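Local coordinates for protein alpha-glucosidase ([Eubacterium] rectale, PDB 6PNR) that probably hydrolyses alpha-sulfoquinovosides, as a glycoside hydrolase of family 31, and binds a piperidine methanesulfonate inhibitor, at residues R502-E505 / L506-W510; N250-S253 / F254-D258. One frame throughout, in Å; residues are numbered along the deposited sequence.

Contact 1 of 2, residues R502-E505 / L506-W510; sequences RTKE and LFLRW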
ATOM      1  N   ARG A 502      11.520  20.063 -16.948  1.00 26.73           N
ATOM      2  CA  ARG A 502      11.404  19.768 -18.371  1.00 24.85           C
ATOM      3  C   ARG A 502      12.691  20.105 -19.099  1.00 23.50           C
ATOM      4  O   ARG A 502      13.292  21.157 -18.864  1.00 25.60           O
ATOM      5  CB  ARG A 502      10.248  20.574 -18.975  1.00 25.69           C
ATOM      6  CG  ARG A 502      10.024  20.343 -20.465  1.00 25.94           C
ATOM      7  CD  ARG A 502       9.058  21.407 -21.020  1.00 25.22           C
ATOM      8  NE  ARG A 502       7.730  21.308 -20.408  1.00 21.37           N
ATOM      9  CZ  ARG A 502       6.936  22.355 -20.188  1.00 28.73           C
ATOM     10  NH1 ARG A 502       7.348  23.578 -20.500  1.00 25.19           N
ATOM     11  NH2 ARG A 502       5.736  22.193 -19.649  1.00 25.60           N
ATOM     12  N   THR A 503      13.101  19.221 -20.012  1.00 25.06           N
ATOM     13  CA  THR A 503      14.260  19.446 -20.873  1.00 26.68           C
ATOM     14  C   THR A 503      13.831  19.745 -22.304  1.00 29.51           C
ATOM     15  O   THR A 503      12.699  19.460 -22.712  1.00 26.29           O
ATOM     16  CB  THR A 503      15.194  18.234 -20.898  1.00 32.15           C
ATOM     17  OG1 THR A 503      14.525  17.156 -21.553  1.00 27.41           O
ATOM     18  CG2 THR A 503      15.628  17.813 -19.471  1.00 27.62           C
ATOM     19  N   LYS A 504      14.769  20.334 -23.058  1.00 24.93           N
ATOM     20  CA  LYS A 504      14.563  20.592 -24.480  1.00 25.92           C
ATOM     21  C   LYS A 504      14.217  19.314 -25.230  1.00 30.74           C
ATOM     22  O   LYS A 504      13.275  19.286 -26.037  1.00 29.00           O
ATOM     23  CB  LYS A 504      15.822  21.229 -25.080  1.00 23.99           C
ATOM     24  CG  LYS A 504      15.829  21.305 -26.616  1.00 22.16           C
ATOM     25  CD  LYS A 504      17.141  21.957 -27.118  1.00 29.50           C
ATOM     26  CE  LYS A 504      17.257  21.902 -28.635  1.00 29.72           C
ATOM     27  NZ  LYS A 504      18.296  22.861 -29.153  1.00 30.00           N
ATOM     28  N   GLU A 505      14.975  18.244 -24.988  1.00 27.03           N
ATOM     29  CA  GLU A 505      14.741  17.010 -25.730  1.00 29.60           C
ATOM     30  C   GLU A 505      13.330  16.487 -25.480  1.00 26.45           C
ATOM     31  O   GLU A 505      12.658  16.012 -26.407  1.00 28.31           O
ATOM     32  CB  GLU A 505      15.785  15.955 -25.338  1.00 29.43           C
ATOM     33  CG  GLU A 505      15.654  14.637 -26.119  1.00 32.64           C
ATOM     34  CD  GLU A 505      16.394  13.480 -25.462  1.00 36.33           C
ATOM     35  OE1 GLU A 505      16.804  13.626 -24.291  1.00 36.66           O
ATOM     36  OE2 GLU A 505      16.543  12.419 -26.107  1.00 33.34           O
ATOM     37  N   LEU A 506      12.870  16.566 -24.234  1.00 24.88           N
ATOM     38  CA  LEU A 506      11.512  16.130 -23.909  1.00 25.69           C
ATOM     39  C   LEU A 506      10.470  16.954 -24.654  1.00 25.82           C
ATOM     40  O   LEU A 506       9.511  16.406 -25.206  1.00 30.89           O
ATOM     41  CB  LEU A 506      11.267  16.224 -22.407  1.00 22.90           C
ATOM     42  CG  LEU A 506       9.802  15.850 -22.136  1.00 29.72           C
ATOM     43  CD1 LEU A 506       9.588  14.342 -22.348  1.00 24.12           C
ATOM     44  CD2 LEU A 506       9.364  16.305 -20.796  1.00 29.14           C
ATOM     45  N   PHE A 507      10.622  18.278 -24.657  1.00 25.21           N
ATOM     46  CA  PHE A 507       9.659  19.099 -25.374  1.00 24.99           C
ATOM     47  C   PHE A 507       9.607  18.704 -26.840  1.00 26.96           C
ATOM     48  O   PHE A 507       8.516  18.583 -27.418  1.00 29.20           O
ATOM     49  CB  PHE A 507       9.990  20.591 -25.236  1.00 26.18           C
ATOM     50  CG  PHE A 507       9.081  21.476 -26.049  1.00 23.52           C
ATOM     51  CD1 PHE A 507       9.338  21.710 -27.400  1.00 27.25           C
ATOM     52  CD2 PHE A 507       7.948  22.034 -25.484  1.00 27.87           C
ATOM     53  CE1 PHE A 507       8.480  22.492 -28.171  1.00 27.46           C
ATOM     54  CE2 PHE A 507       7.086  22.819 -26.245  1.00 27.63           C
ATOM     55  CZ  PHE A 507       7.357  23.047 -27.592  1.00 26.24           C
ATOM     56  N   LEU A 508      10.775  18.496 -27.460  1.00 21.49           N
ATOM     57  CA  LEU A 508      10.808  18.211 -28.890  1.00 26.50           C
ATOM     58  C   LEU A 508      10.251  16.825 -29.207  1.00 25.27           C
ATOM     59  O   LEU A 508       9.520  16.663 -30.190  1.00 26.57           O
ATOM     60  CB  LEU A 508      12.233  18.361 -29.421  1.00 26.98           C
ATOM     61  CG  LEU A 508      12.707  19.818 -29.476  1.00 28.66           C
ATOM     62  CD1 LEU A 508      14.195  19.871 -29.766  1.00 29.92           C
ATOM     63  CD2 LEU A 508      11.911  20.596 -30.517  1.00 34.45           C
ATOM     64  N   ARG A 509      10.593  15.812 -28.402  1.00 24.77           N
ATOM     65  CA  ARG A 509       9.998  14.487 -28.589  1.00 26.13           C
ATOM     66  C   ARG A 509       8.485  14.532 -28.413  1.00 29.28           C
ATOM     67  O   ARG A 509       7.756  13.818 -29.110  1.00 28.03           O
ATOM     68  CB  ARG A 509      10.595  13.468 -27.610  1.00 28.38           C
ATOM     69  CG  ARG A 509      11.992  12.968 -27.972  1.00 29.43           C
ATOM     70  CD  ARG A 509      12.002  12.254 -29.338  1.00 30.84           C
ATOM     71  NE  ARG A 509      13.313  11.650 -29.563  1.00 30.92           N
ATOM     72  CZ  ARG A 509      13.769  11.210 -30.731  1.00 35.78           C
ATOM     73  NH1 ARG A 509      13.025  11.297 -31.827  1.00 27.95           N
ATOM     74  NH2 ARG A 509      14.988  10.679 -30.797  1.00 35.67           N
ATOM     75  N   TRP A 510       7.993  15.333 -27.458  1.00 25.32           N
ATOM     76  CA  TRP A 510       6.545  15.449 -27.283  1.00 23.69           C
ATOM     77  C   TRP A 510       5.896  16.146 -28.473  1.00 23.23           C
ATOM     78  O   TRP A 510       4.817  15.745 -28.923  1.00 26.12           O
ATOM     79  CB  TRP A 510       6.230  16.205 -25.987  1.00 23.88           C
ATOM     80  CG  TRP A 510       5.005  15.703 -25.210  1.00 25.00           C
ATOM     81  CD1 TRP A 510       3.714  15.619 -25.652  1.00 24.34           C
ATOM     82  CD2 TRP A 510       4.987  15.284 -23.834  1.00 26.62           C
ATOM     83  NE1 TRP A 510       2.895  15.145 -24.640  1.00 24.66           N
ATOM     84  CE2 TRP A 510       3.655  14.942 -23.514  1.00 21.14           C
ATOM     85  CE3 TRP A 510       5.978  15.141 -22.849  1.00 24.98           C
ATOM     86  CZ2 TRP A 510       3.287  14.462 -22.255  1.00 23.03           C
ATOM     87  CZ3 TRP A 510       5.613  14.668 -21.595  1.00 23.47           C
ATOM     88  CH2 TRP A 510       4.274  14.335 -21.310  1.00 24.45           C
TER
HETATM   89  O   HOH W   1      15.209  10.549 -27.573  1.00 32.70           O
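From Thr503 to Phe507 the backbone enters its first full turn of helix: Phe507 N gives its hydrogen to Thr503 O at 3.1 Å. The next two residues continue the i to i+4 pattern, with Leu508 N bonded to Lys504 O and Arg509 N reaching Glu505 O at 2.9 Å in a nearly straight bond (171° at the hydrogen). This is the N-terminal end of helix 504-514, which links strands 490-491 and 521-522 in a beta-alpha-beta unit of the family 31 TIM barrel. Thr503 is its N-cap. With chi1 at 67°, its hydroxyl sits between the backbone N and the carbonyl carbon, where OG1 accepts a hydrogen bond from Leu506 N at 3.2 Å and caps one of the first-turn amides, ahead of the regular pattern.

Nonpolar packing follows the same spacing. CG of Arg502 meets Leu506 CD2 at 4.1 Å, the two side chains crossing at about a right angle, while the guanidinium of Arg502 runs on to the carbonyls of Phe532, Gly492 and Gly493. Lys504, extended beyond CG, lays both CG and CE against Leu508 CD1, each at 3.8 Å, and carries its NZ to salt bridges with Asp537 and Asp539.

The charged atoms of Glu505 and Arg509 are not in contact. Arg509 NH1 forms a salt bridge with Glu512 and NH2 bonds to Ala639 O, and Glu505 OE2 also accepts a bond from Asp608 N. A water bridges them, donating to Glu505 OE2 at 2.7 Å and, in the plane of the guanidinium at its edge, accepting a bond from Arg509 NE at 3.0 Å.

Contact 2 of 2, residues N250-S253 / F254-D258; sequences NERS and FGLLD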
ATOM      1  N   ASN A 250      -0.672  41.249 -20.756  1.00 29.29           N
ATOM      2  CA  ASN A 250      -0.664  41.733 -22.137  1.00 28.57           C
ATOM      3  C   ASN A 250       0.734  41.742 -22.743  1.00 29.21           C
ATOM      4  O   ASN A 250       0.975  41.141 -23.797  1.00 28.09           O
ATOM      5  CB  ASN A 250      -1.255  43.142 -22.220  1.00 35.80           C
ATOM      6  CG  ASN A 250      -2.755  43.142 -22.364  1.00 41.00           C
ATOM      7  OD1 ASN A 250      -3.369  42.124 -22.686  1.00 40.92           O
ATOM      8  ND2 ASN A 250      -3.361  44.297 -22.132  1.00 43.66           N
ATOM      9  N   GLU A 251       1.663  42.467 -22.116  1.00 30.65           N
ATOM     10  CA  GLU A 251       2.959  42.664 -22.757  1.00 30.58           C
ATOM     11  C   GLU A 251       3.696  41.339 -22.945  1.00 30.48           C
ATOM     12  O   GLU A 251       4.261  41.080 -24.014  1.00 27.30           O
ATOM     13  CB  GLU A 251       3.804  43.649 -21.946  1.00 32.91           C
ATOM     14  CG  GLU A 251       5.228  43.802 -22.485  1.00 40.64           C
ATOM     15  CD  GLU A 251       6.113  44.644 -21.570  1.00 45.86           C
ATOM     16  OE1 GLU A 251       5.714  44.893 -20.412  1.00 55.28           O
ATOM     17  OE2 GLU A 251       7.204  45.057 -22.010  1.00 52.07           O
ATOM     18  N   ARG A 252       3.714  40.482 -21.920  1.00 27.33           N
ATOM     19  CA  ARG A 252       4.491  39.246 -22.050  1.00 29.88           C
ATOM     20  C   ARG A 252       3.814  38.254 -23.001  1.00 25.90           C
ATOM     21  O   ARG A 252       4.464  37.679 -23.886  1.00 26.12           O
ATOM     22  CB  ARG A 252       4.718  38.599 -20.679  1.00 30.67           C
ATOM     23  CG  ARG A 252       5.668  37.385 -20.726  1.00 24.94           C
ATOM     24  CD  ARG A 252       5.903  36.762 -19.347  1.00 21.10           C
ATOM     25  NE  ARG A 252       6.919  35.695 -19.387  1.00 25.50           N
ATOM     26  CZ  ARG A 252       6.700  34.428 -19.748  1.00 29.21           C
ATOM     27  NH1 ARG A 252       5.489  34.017 -20.126  1.00 23.97           N
ATOM     28  NH2 ARG A 252       7.701  33.554 -19.740  1.00 25.40           N
ATOM     29  N   SER A 253       2.511  38.026 -22.817  1.00 25.45           N
ATOM     30  CA  SER A 253       1.812  37.020 -23.618  1.00 26.23           C
ATOM     31  C   SER A 253       1.765  37.417 -25.087  1.00 24.34           C
ATOM     32  O   SER A 253       2.164  36.642 -25.962  1.00 26.88           O
ATOM     33  CB  SER A 253       0.397  36.799 -23.074  1.00 24.49           C
ATOM     34  OG  SER A 253       0.443  36.104 -21.844  1.00 24.40           O
ATOM     35  N   PHE A 254       1.277  38.622 -25.387  1.00 26.49           N
ATOM     36  CA  PHE A 254       1.254  39.011 -26.795  1.00 25.43           C
ATOM     37  C   PHE A 254       2.659  39.265 -27.329  1.00 31.03           C
ATOM     38  O   PHE A 254       2.892  39.104 -28.536  1.00 32.28           O
ATOM     39  CB  PHE A 254       0.331  40.213 -26.997  1.00 28.19           C
ATOM     40  CG  PHE A 254      -1.129  39.893 -26.707  1.00 30.79           C
ATOM     41  CD1 PHE A 254      -1.822  38.995 -27.501  1.00 29.19           C
ATOM     42  CD2 PHE A 254      -1.782  40.454 -25.628  1.00 31.88           C
ATOM     43  CE1 PHE A 254      -3.149  38.680 -27.235  1.00 34.64           C
ATOM     44  CE2 PHE A 254      -3.105  40.140 -25.352  1.00 33.55           C
ATOM     45  CZ  PHE A 254      -3.790  39.249 -26.161  1.00 32.15           C
ATOM     46  N   GLY A 255       3.608  39.603 -26.449  1.00 29.91           N
ATOM     47  CA  GLY A 255       5.002  39.636 -26.859  1.00 28.49           C
ATOM     48  C   GLY A 255       5.521  38.280 -27.301  1.00 26.35           C
ATOM     49  O   GLY A 255       6.251  38.178 -28.290  1.00 28.99           O
ATOM     50  N   LEU A 256       5.159  37.222 -26.571  1.00 24.71           N
ATOM     51  CA  LEU A 256       5.593  35.877 -26.946  1.00 28.68           C
ATOM     52  C   LEU A 256       4.906  35.406 -28.227  1.00 28.08           C
ATOM     53  O   LEU A 256       5.497  34.657 -29.019  1.00 27.82           O
ATOM     54  CB  LEU A 256       5.325  34.911 -25.788  1.00 20.92           C
ATOM     55  CG  LEU A 256       6.376  34.997 -24.671  1.00 27.46           C
ATOM     56  CD1 LEU A 256       5.942  34.232 -23.440  1.00 24.11           C
ATOM     57  CD2 LEU A 256       7.696  34.497 -25.175  1.00 23.58           C
ATOM     58  N   LEU A 257       3.663  35.828 -28.440  1.00 26.82           N
ATOM     59  CA  LEU A 257       3.000  35.579 -29.717  1.00 28.98           C
ATOM     60  C   LEU A 257       3.801  36.170 -30.869  1.00 27.92           C
ATOM     61  O   LEU A 257       4.120  35.480 -31.845  1.00 26.88           O
ATOM     62  CB  LEU A 257       1.597  36.178 -29.684  1.00 23.89           C
ATOM     63  CG  LEU A 257       0.832  36.147 -31.007  1.00 27.48           C
ATOM     64  CD1 LEU A 257       0.750  34.709 -31.517  1.00 25.97           C
ATOM     65  CD2 LEU A 257      -0.560  36.734 -30.770  1.00 31.29           C
ATOM     66  N   ASP A 258       4.147  37.457 -30.760  1.00 28.23           N
ATOM     67  CA  ASP A 258       4.969  38.107 -31.777  1.00 32.69           C
ATOM     68  C   ASP A 258       6.283  37.365 -31.996  1.00 28.08           C
ATOM     69  O   ASP A 258       6.694  37.143 -33.142  1.00 29.61           O
ATOM     70  CB  ASP A 258       5.224  39.563 -31.378  1.00 32.55           C
ATOM     71  CG  ASP A 258       3.943  40.386 -31.328  1.00 39.50           C
ATOM     72  OD1 ASP A 258       2.996  40.055 -32.072  1.00 42.68           O
ATOM     73  OD2 ASP A 258       3.880  41.363 -30.549  1.00 48.09           O
TER
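Phe254 turns its CG away from its own carbonyl carbon and beside the backbone N (chi1 -65°), which lays the ring next to the Asn250 amide one helical turn earlier. The two side chains point the same way, their planes 44° apart. Asn250 OD1 meets the ring at its edge and in its plane, 3.3 Å from Phe254 CE2, so the oxygen faces the weakly positive C-H rim rather than the pi face. Asn250 ND2 donates to Pro299 O, which helps to fix the amide's rotation. OD1 is buried by the contact and has no conventional polar partner in the model. With Phe254 cut back to an alanine, Asn250 OD1 is likely to lose its C-H neighbour and a gap to open against Ile270 and helix 301-310.

Arg252 takes a different first torsion, with CG anti to the backbone N (chi1 -173°) and the chain extended as far as NE. Its guanidinium then presents one face to Leu256, whose CD1 lies 3.4 Å from Arg252 NH1 and 3.8 Å from Arg252 CZ. The polar ends remain served: NH1 binds Glu524 and Gln247 O, and NH2 the hydroxyl of Tyr535.

The backbone of the same turns carries i to i+4 bonds, among them Leu256 N to Arg252 O at 2.8 Å and Leu257 N to Ser253 O at 3.0 Å. Gly255 N approaches Glu251 O from above the carbonyl plane.

The segment starts helix 250-262, the connection between parallel barrel strands 242-245 and 267-271. Phe254 and Leu257 pack on strand 267-271 and on Ile308 of the adjacent helix 301-310.

Both contacts are opening turns of helices in the TIM-barrel domain, contact 2 earlier in the chain than contact 1. Their centres are 23 Å apart and their nearest atoms about 10 Å apart, so they do not touch, but the two reach consecutive residues of the chain. Arg502 of contact 1 makes a weak bond to the carbonyl of His523, a residue of the inhibitor pocket, and Arg252 of contact 2 forms a salt bridge with the next residue, Glu524. Likewise Phe507 touches Tyr534 and Leu256 touches Tyr535. Neither contact lines the pocket: the side chains of Arg502 and Arg252 stay about 9 Å and about 13 Å from the bound inhibitor.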